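Local coordinates for protein probable endonuclease 4 (Thermotoga maritima, PDB 4HNO) that probably cleaves phosphodiester bonds at apurinic or apyrimidinic sites in DNA during repair, leaving a 3'-hydroxyl and a 5'-terminal sugar phosphate, with a trinuclear metal centre, at residues G131-E134 / V135-T139; G157-L160 / E161-K164; V170-R173 / D174-A177. One frame throughout, in Å; residues are numbered along the deposited sequence.

Interaction 1: G131-E134 / V135-T139; sequences GLNE and VLNNT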
loop_
_atom_site.group_PDB
_atom_site.type_symbol
_atom_site.label_atom_id
_atom_site.label_comp_id
_atom_site.label_asym_id
_atom_site.label_seq_id
_atom_site.Cartn_x
_atom_site.Cartn_y
_atom_site.Cartn_z
ATOM N N GLY A 131 -10.334 -15.671 -5.279
ATOM C CA GLY A 131 -11.007 -14.397 -5.101
ATOM C C GLY A 131 -10.504 -13.319 -6.046
ATOM O O GLY A 131 -11.308 -12.592 -6.649
ATOM N N LEU A 132 -9.186 -13.218 -6.178
ATOM C CA LEU A 132 -8.621 -12.272 -7.123
ATOM C C LEU A 132 -9.058 -12.575 -8.544
ATOM O O LEU A 132 -9.337 -11.658 -9.308
ATOM C CB LEU A 132 -7.104 -12.249 -7.029
ATOM C CG LEU A 132 -6.538 -11.638 -5.755
ATOM C CD1 LEU A 132 -5.028 -11.819 -5.722
ATOM C CD2 LEU A 132 -6.917 -10.170 -5.625
ATOM N N ASN A 133 -9.137 -13.848 -8.906
ATOM C CA ASN A 133 -9.625 -14.172 -10.239
ATOM C C ASN A 133 -11.068 -13.716 -10.420
ATOM O O ASN A 133 -11.415 -13.167 -11.464
ATOM C CB ASN A 133 -9.500 -15.663 -10.519
ATOM C CG ASN A 133 -8.108 -16.099 -10.856
ATOM O OD1 ASN A 133 -7.298 -15.321 -11.358
ATOM N ND2 ASN A 133 -7.829 -17.367 -10.605
ATOM N N GLU A 134 -11.923 -13.936 -9.428
ATOM C CA GLU A 134 -13.302 -13.507 -9.571
ATOM C C GLU A 134 -13.383 -11.992 -9.726
ATOM O O GLU A 134 -14.188 -11.484 -10.508
ATOM C CB GLU A 134 -14.153 -13.953 -8.385
ATOM C CG GLU A 134 -14.390 -15.415 -8.364
ATOM C CD GLU A 134 -14.949 -15.914 -9.685
ATOM O OE1 GLU A 134 -15.994 -15.379 -10.123
ATOM O OE2 GLU A 134 -14.328 -16.804 -10.311
ATOM N N VAL A 135 -12.559 -11.256 -8.997
ATOM C CA VAL A 135 -12.579 -9.804 -9.100
ATOM C C VAL A 135 -12.004 -9.334 -10.432
ATOM O O VAL A 135 -12.633 -8.554 -11.156
ATOM C CB VAL A 135 -11.841 -9.172 -7.922
ATOM C CG1 VAL A 135 -11.701 -7.674 -8.083
ATOM C CG2 VAL A 135 -12.539 -9.524 -6.602
ATOM N N LEU A 136 -10.794 -9.784 -10.747
ATOM C CA LEU A 136 -10.114 -9.300 -11.945
ATOM C C LEU A 136 -10.844 -9.728 -13.210
ATOM O O LEU A 136 -10.917 -8.964 -14.167
ATOM C CB LEU A 136 -8.666 -9.765 -11.947
ATOM C CG LEU A 136 -7.805 -9.127 -10.855
ATOM C CD1 LEU A 136 -6.458 -9.822 -10.821
ATOM C CD2 LEU A 136 -7.648 -7.628 -11.042
ATOM N N ASN A 137 -11.369 -10.951 -13.235
ATOM C CA ASN A 137 -12.007 -11.455 -14.431
ATOM C C ASN A 137 -13.391 -10.870 -14.662
ATOM O O ASN A 137 -14.012 -11.177 -15.678
ATOM C CB ASN A 137 -12.082 -12.991 -14.425
ATOM C CG ASN A 137 -10.716 -13.667 -14.528
ATOM O OD1 ASN A 137 -9.727 -13.097 -15.009
ATOM N ND2 ASN A 137 -10.667 -14.920 -14.118
ATOM N N ASN A 138 -13.861 -10.010 -13.764
ATOM C CA ASN A 138 -15.148 -9.349 -13.895
ATOM C C ASN A 138 -15.039 -7.829 -13.820
ATOM O O ASN A 138 -16.042 -7.148 -13.652
ATOM C CB ASN A 138 -16.140 -9.887 -12.863
ATOM C CG ASN A 138 -16.576 -11.276 -13.195
ATOM O OD1 ASN A 138 -17.345 -11.481 -14.135
ATOM N ND2 ASN A 138 -16.070 -12.244 -12.468
ATOM N N THR A 139 -13.818 -7.315 -13.986
ATOM C CA THR A 139 -13.549 -5.890 -13.998
ATOM C C THR A 139 -12.458 -5.633 -15.042
ATOM O O THR A 139 -11.836 -6.565 -15.544
ATOM C CB THR A 139 -13.057 -5.389 -12.644
ATOM O OG1 THR A 139 -11.852 -6.060 -12.289
ATOM C CG2 THR A 139 -14.103 -5.550 -11.544
HETATM O O HOH W 1 -7.458 -12.955 -12.934
HETATM O O HOH W 2 -13.156 -16.150 -13.274
HETATM O O HOH W 3 -16.936 -15.103 -12.752
#
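Asn-138 folds back on Glu-134 where helix 121-136 ends, on the outside of the TIM barrel in the beta-alpha-beta unit that runs from strand 108-115 to strand 143-147. The backbone bonds come first. Val-135 N, Leu-136 N and Asn-137 N donate to Gly-131 O, Leu-132 O and Asn-133 O, the last regular turn of the helix; the Leu-136 bond to Leu-132 is 2.8 Å long and nearly linear. A type I turn from Leu-136 to Thr-139 ends the helix. Side chains take over from there. With CG beside its own backbone N (chi1 -72°), Asn-138 carries its amide back along the helix, and ND2 meets Glu-134 O at 2.8 Å, in the carbonyl plane and on a lone pair, at an N-H...O angle of 172°. The amide takes Glu-134 O, the next carbonyl along, while the backbone N of Asn-138 turns to Val-135 O. In the Glu-134 conformer described, its side chain and that of Asn-138 run alongside each other in the same direction, and a water bridges Glu-134 OE1 to Asn-138 ND2. Another water joins Glu-134 OE2, over a long leg, to Asn-137 ND2, and a third donates to both Asn-133 OD1 and Asn-137 OD1. The two asparagines also bond directly to the loop after helix 160-169, Asn-133 to Asp-171 N and Asn-137 to Asp-171 and Gln-172. Apolar packing covers the inner side of the helix: Leu-132, Val-135 and Leu-136 lie on Ile-144 of strand 143-147, and Val-135 also touches Val-98 of helix 84-104. Val-135 O accepts from Asn-138 N at 3.2 Å and from Thr-139 OG1 at 2.8 Å, the two donors approaching from opposite faces of its carbonyl plane.

Interaction 2: G157-L160 / E161-K164; sequences GYKL and EQLK
Gln-162 reaches back from the first turn of helix 160-169 to the loop residues Gly-157, Tyr-158 and Lys-159, and its amide, in the conformer described, holds the chain that leads from strand 155-156 of the TIM barrel into the helix. Gln-162 CB lies 3.4 Å from Lys-159 O, the same carbonyl that accepts from Gln-162 N at 2.9 Å. CG sits beside the backbone N, and the chain then runs out extended, carrying Gln-162 CD to 3.8 Å from both Gly-157 N and Lys-159 N. Gly-157 N donates to Gln-162 OE1 at 2.7 Å, and Lys-159 N to the same OE1 at 3.3 Å along an almost straight N-H...O line of 174°, from the opposite face of the amide and well above its plane. Gln-162 NE2, the other branch, comes over one face of the Tyr-158 ring, displaced toward the rim and 3.3 Å from Tyr-158 CZ; the amide stands steeply to the ring, their planes 77° apart. Tyr-158 offers this face because its CG lies between the backbone N and the carbonyl carbon (chi1 58°). One turn along, Lys-164 N donates to Leu-160 O in the first regular bond of the helix. On the buried side Leu-163 CD1 meets Leu-160 CD2 at 3.9 Å, and Leu-163 CD2 lies against CA of Gly-157, whose backbone angles would push a CB against the preceding carbonyl O. Leu-160 packs further on Leu-201 and Leu-208 of helix 195-208, while Leu-163 touches Phe-209 and lies near the metal ligand Glu-147. A single neutral amide therefore divides its work: its oxygen gathers backbone N-H groups, while an N-H of NE2 is directed at the Tyr-158 ring, consistent with a weak N-H...pi attraction.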
loop_
_atom_site.group_PDB
_atom_site.type_symbol
_atom_site.label_atom_id
_atom_site.label_comp_id
_atom_site.label_asym_id
_atom_site.label_seq_id
_atom_site.Cartn_x
_atom_site.Cartn_y
_atom_site.Cartn_z
ATOM N N GLY A 157 1.411 -13.156 3.638
ATOM C CA GLY A 157 2.098 -12.052 3.005
ATOM C C GLY A 157 3.173 -11.400 3.841
ATOM O O GLY A 157 3.600 -10.296 3.503
ATOM N N TYR A 158 3.649 -12.058 4.901
ATOM C CA TYR A 158 4.740 -11.498 5.688
ATOM C C TYR A 158 6.101 -11.761 5.038
ATOM O O TYR A 158 7.068 -11.059 5.336
ATOM C CB TYR A 158 4.671 -11.953 7.153
ATOM C CG TYR A 158 4.708 -13.452 7.346
ATOM C CD1 TYR A 158 5.887 -14.146 7.541
ATOM C CD2 TYR A 158 3.520 -14.192 7.325
ATOM C CE1 TYR A 158 5.876 -15.554 7.700
ATOM C CE2 TYR A 158 3.507 -15.572 7.481
ATOM C CZ TYR A 158 4.681 -16.236 7.645
ATOM O OH TYR A 158 4.680 -17.592 7.805
ATOM N N LYS A 159 6.175 -12.763 4.161
ATOM C CA LYS A 159 7.334 -12.951 3.295
ATOM C C LYS A 159 6.922 -12.628 1.876
ATOM O O LYS A 159 5.843 -13.013 1.414
ATOM C CB LYS A 159 7.854 -14.384 3.359
ATOM C CG LYS A 159 8.360 -14.804 4.730
ATOM C CD LYS A 159 9.506 -13.930 5.223
ATOM C CE LYS A 159 10.091 -14.478 6.511
ATOM N NZ LYS A 159 9.073 -14.674 7.577
ATOM N N LEU A 160 7.807 -11.967 1.143
ATOM C CA LEU A 160 7.508 -11.636 -0.244
ATOM C C LEU A 160 7.242 -12.877 -1.102
ATOM O O LEU A 160 6.427 -12.818 -2.020
ATOM C CB LEU A 160 8.622 -10.779 -0.846
ATOM C CG LEU A 160 8.778 -9.399 -0.204
ATOM C CD1 LEU A 160 9.968 -8.678 -0.817
ATOM C CD2 LEU A 160 7.531 -8.546 -0.361
ATOM N N GLU A 161 7.876 -14.000 -0.767
ATOM C CA GLU A 161 7.610 -15.251 -1.462
ATOM C C GLU A 161 6.110 -15.586 -1.482
ATOM O O GLU A 161 5.622 -16.160 -2.461
ATOM C CB GLU A 161 8.381 -16.400 -0.791
ATOM C CG GLU A 161 8.033 -17.785 -1.244
ATOM C CD GLU A 161 8.465 -18.076 -2.648
ATOM O OE1 GLU A 161 9.399 -17.402 -3.143
ATOM O OE2 GLU A 161 7.888 -19.007 -3.253
ATOM N N GLN A 162 5.400 -15.285 -0.410
ATOM C CA GLN A 162 3.978 -15.590 -0.356
ATOM C C GLN A 162 3.195 -14.739 -1.365
ATOM O O GLN A 162 2.239 -15.209 -1.980
ATOM C CB GLN A 162 3.462 -15.378 1.066
ATOM C CG GLN A 162 4.047 -16.368 2.051
ATOM C CD GLN A 162 4.053 -15.852 3.460
ATOM O OE1 GLN A 162 3.606 -14.749 3.743
ATOM N NE2 GLN A 162 4.667 -16.613 4.349
ATOM N N LEU A 163 3.597 -13.476 -1.518
ATOM C CA LEU A 163 2.966 -12.611 -2.516
ATOM C C LEU A 163 3.229 -13.149 -3.917
ATOM O O LEU A 163 2.358 -13.096 -4.780
ATOM C CB LEU A 163 3.458 -11.166 -2.407
ATOM C CG LEU A 163 3.355 -10.523 -1.040
ATOM C CD1 LEU A 163 3.758 -9.064 -1.140
ATOM C CD2 LEU A 163 1.963 -10.637 -0.448
ATOM N N LYS A 164 4.447 -13.644 -4.153
ATOM C CA LYS A 164 4.789 -14.235 -5.435
ATOM C C LYS A 164 3.949 -15.483 -5.700
ATOM O O LYS A 164 3.476 -15.696 -6.819
ATOM C CB LYS A 164 6.293 -14.568 -5.461
ATOM C CG LYS A 164 6.769 -15.298 -6.688
ATOM C CD LYS A 164 6.622 -16.815 -6.670
ATOM C CE LYS A 164 7.295 -17.471 -5.517
ATOM N NZ LYS A 164 7.466 -18.932 -5.785
#

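Interaction 3: V170-R173 / D174-A177; sequences VDQR and DRVA
Beside its own backbone N lies CG of Gln-172 (chi1 -65°), and likewise CG of Arg-175 (chi1 -70°), which sends the two side chains out alongside each other in the same direction. Arg-175 then bends at chi3, and its NH2 meets Gln-172 OE1 at 3.1 Å. The oxygen lies at the edge of the guanidinium, close to its plane, whereas NH2 stands above the plane of the glutamine carbonyl, the two flat groups being turned 59° apart. The same pair is tied through the backbone by Arg-175 N to Gln-172 O at 2.9 Å, and Val-176 N follows with a bond of 3.1 Å to Arg-173 O: two i to i+3 bonds, a short 3-10 turn through Arg-173 and Asp-174. This turn links helix 160-169 to strand 176-181 at the amino end of a parallel strand in the TIM barrel. Backbone bonds from Arg-175 and Ala-177 to Ile-144 place the start of the strand beside strand 143-147. Across the turn, Val-170 CG1 packs against Val-176 CG2 at 3.9 Å, and both valines also rest on Leu-136. The polar ends have further partners: Gln-172 NE2 donates to Asn-137 OD1, while the buried Arg-175 guanidinium also bonds Leu-136 O and Thr-139 OG1 through its terminal nitrogens and Val-142 O through NE.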
loop_
_atom_site.group_PDB
_atom_site.type_symbol
_atom_site.label_atom_id
_atom_site.label_comp_id
_atom_site.label_asym_id
_atom_site.label_seq_id
_atom_site.Cartn_x
_atom_site.Cartn_y
_atom_site.Cartn_z
ATOM N N VAL A 170 -2.529 -16.175 -10.385
ATOM C CA VAL A 170 -3.685 -15.400 -10.832
ATOM C C VAL A 170 -3.728 -15.325 -12.354
ATOM O O VAL A 170 -2.696 -15.159 -13.007
ATOM C CB VAL A 170 -3.619 -13.989 -10.201
ATOM C CG1 VAL A 170 -4.618 -13.010 -10.796
ATOM C CG2 VAL A 170 -3.830 -14.086 -8.704
ATOM N N ASP A 171 -4.925 -15.408 -12.924
ATOM C CA ASP A 171 -5.052 -15.412 -14.381
ATOM C C ASP A 171 -4.508 -14.110 -14.988
ATOM O O ASP A 171 -3.693 -14.117 -15.923
ATOM C CB ASP A 171 -6.515 -15.560 -14.804
ATOM C CG ASP A 171 -7.175 -16.846 -14.400
ATOM O OD1 ASP A 171 -6.488 -17.852 -14.236
ATOM O OD2 ASP A 171 -8.434 -16.834 -14.311
ATOM N N GLN A 172 -4.920 -12.984 -14.440
ATOM C CA GLN A 172 -4.537 -11.664 -14.956
ATOM C C GLN A 172 -3.397 -11.096 -14.129
ATOM O O GLN A 172 -3.516 -10.071 -13.465
ATOM C CB GLN A 172 -5.732 -10.719 -15.009
ATOM C CG GLN A 172 -6.764 -11.201 -16.011
ATOM C CD GLN A 172 -7.822 -10.179 -16.326
ATOM O OE1 GLN A 172 -7.520 -9.020 -16.648
ATOM N NE2 GLN A 172 -9.070 -10.572 -16.236
ATOM N N ARG A 173 -2.250 -11.764 -14.209
ATOM C CA ARG A 173 -1.124 -11.374 -13.394
ATOM C C ARG A 173 -0.578 -9.999 -13.769
ATOM O O ARG A 173 0.062 -9.356 -12.919
ATOM C CB ARG A 173 -0.058 -12.437 -13.370
ATOM C CG ARG A 173 0.512 -12.753 -14.667
ATOM C CD ARG A 173 1.489 -13.901 -14.549
ATOM N NE ARG A 173 1.974 -14.220 -15.876
ATOM C CZ ARG A 173 1.400 -15.078 -16.710
ATOM N NH1 ARG A 173 0.315 -15.754 -16.370
ATOM N NH2 ARG A 173 1.915 -15.256 -17.909
ATOM N N ASP A 174 -0.834 -9.494 -14.970
ATOM C CA ASP A 174 -0.417 -8.136 -15.281
ATOM C C ASP A 174 -1.214 -7.092 -14.485
ATOM O O ASP A 174 -0.809 -5.930 -14.391
ATOM C CB ASP A 174 -0.553 -7.821 -16.783
ATOM C CG ASP A 174 0.406 -8.591 -17.660
ATOM O OD1 ASP A 174 1.329 -9.220 -17.131
ATOM O OD2 ASP A 174 0.251 -8.547 -18.896
ATOM N N ARG A 175 -2.343 -7.505 -13.909
ATOM C CA ARG A 175 -3.134 -6.638 -13.046
ATOM C C ARG A 175 -2.930 -6.953 -11.570
ATOM O O ARG A 175 -3.740 -6.553 -10.742
ATOM C CB ARG A 175 -4.595 -6.670 -13.450
ATOM C CG ARG A 175 -4.838 -5.984 -14.785
ATOM C CD ARG A 175 -6.258 -6.155 -15.263
ATOM N NE ARG A 175 -7.187 -5.538 -14.331
ATOM C CZ ARG A 175 -8.447 -5.916 -14.154
ATOM N NH1 ARG A 175 -9.197 -5.250 -13.293
ATOM N NH2 ARG A 175 -8.949 -6.934 -14.836
ATOM N N VAL A 176 -1.788 -7.565 -11.248
ATOM C CA VAL A 176 -1.370 -7.735 -9.859
ATOM C C VAL A 176 0.052 -7.194 -9.760
ATOM O O VAL A 176 0.952 -7.616 -10.505
ATOM C CB VAL A 176 -1.411 -9.198 -9.429
ATOM C CG1 VAL A 176 -0.960 -9.346 -7.977
ATOM C CG2 VAL A 176 -2.804 -9.768 -9.602
ATOM N N ALA A 177 0.272 -6.293 -8.817
ATOM C CA ALA A 177 1.608 -5.771 -8.563
ATOM C C ALA A 177 1.792 -5.676 -7.044
ATOM O O ALA A 177 1.031 -6.315 -6.312
ATOM C CB ALA A 177 1.862 -4.482 -9.343
#

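Overall arrangement
Interactions 1 and 3 form one joint, their centres 10 Å apart: the end of helix 121-136 meets the turn before strand 176-181, where side-chain bonds from the asparagines of interaction 1 tie the two together. Interaction 2 stands at the other end of helix 160-169, its centre about 20 Å from that of interaction 1 and 15 Å from that of interaction 3, touching neither. It is nearer the metals: the side chain of Leu-163 is about 6 Å from that of Glu-147, a metal ligand, and about 11 Å from bound zinc and manganese, whereas that of Leu-132 is about 14 Å from zinc.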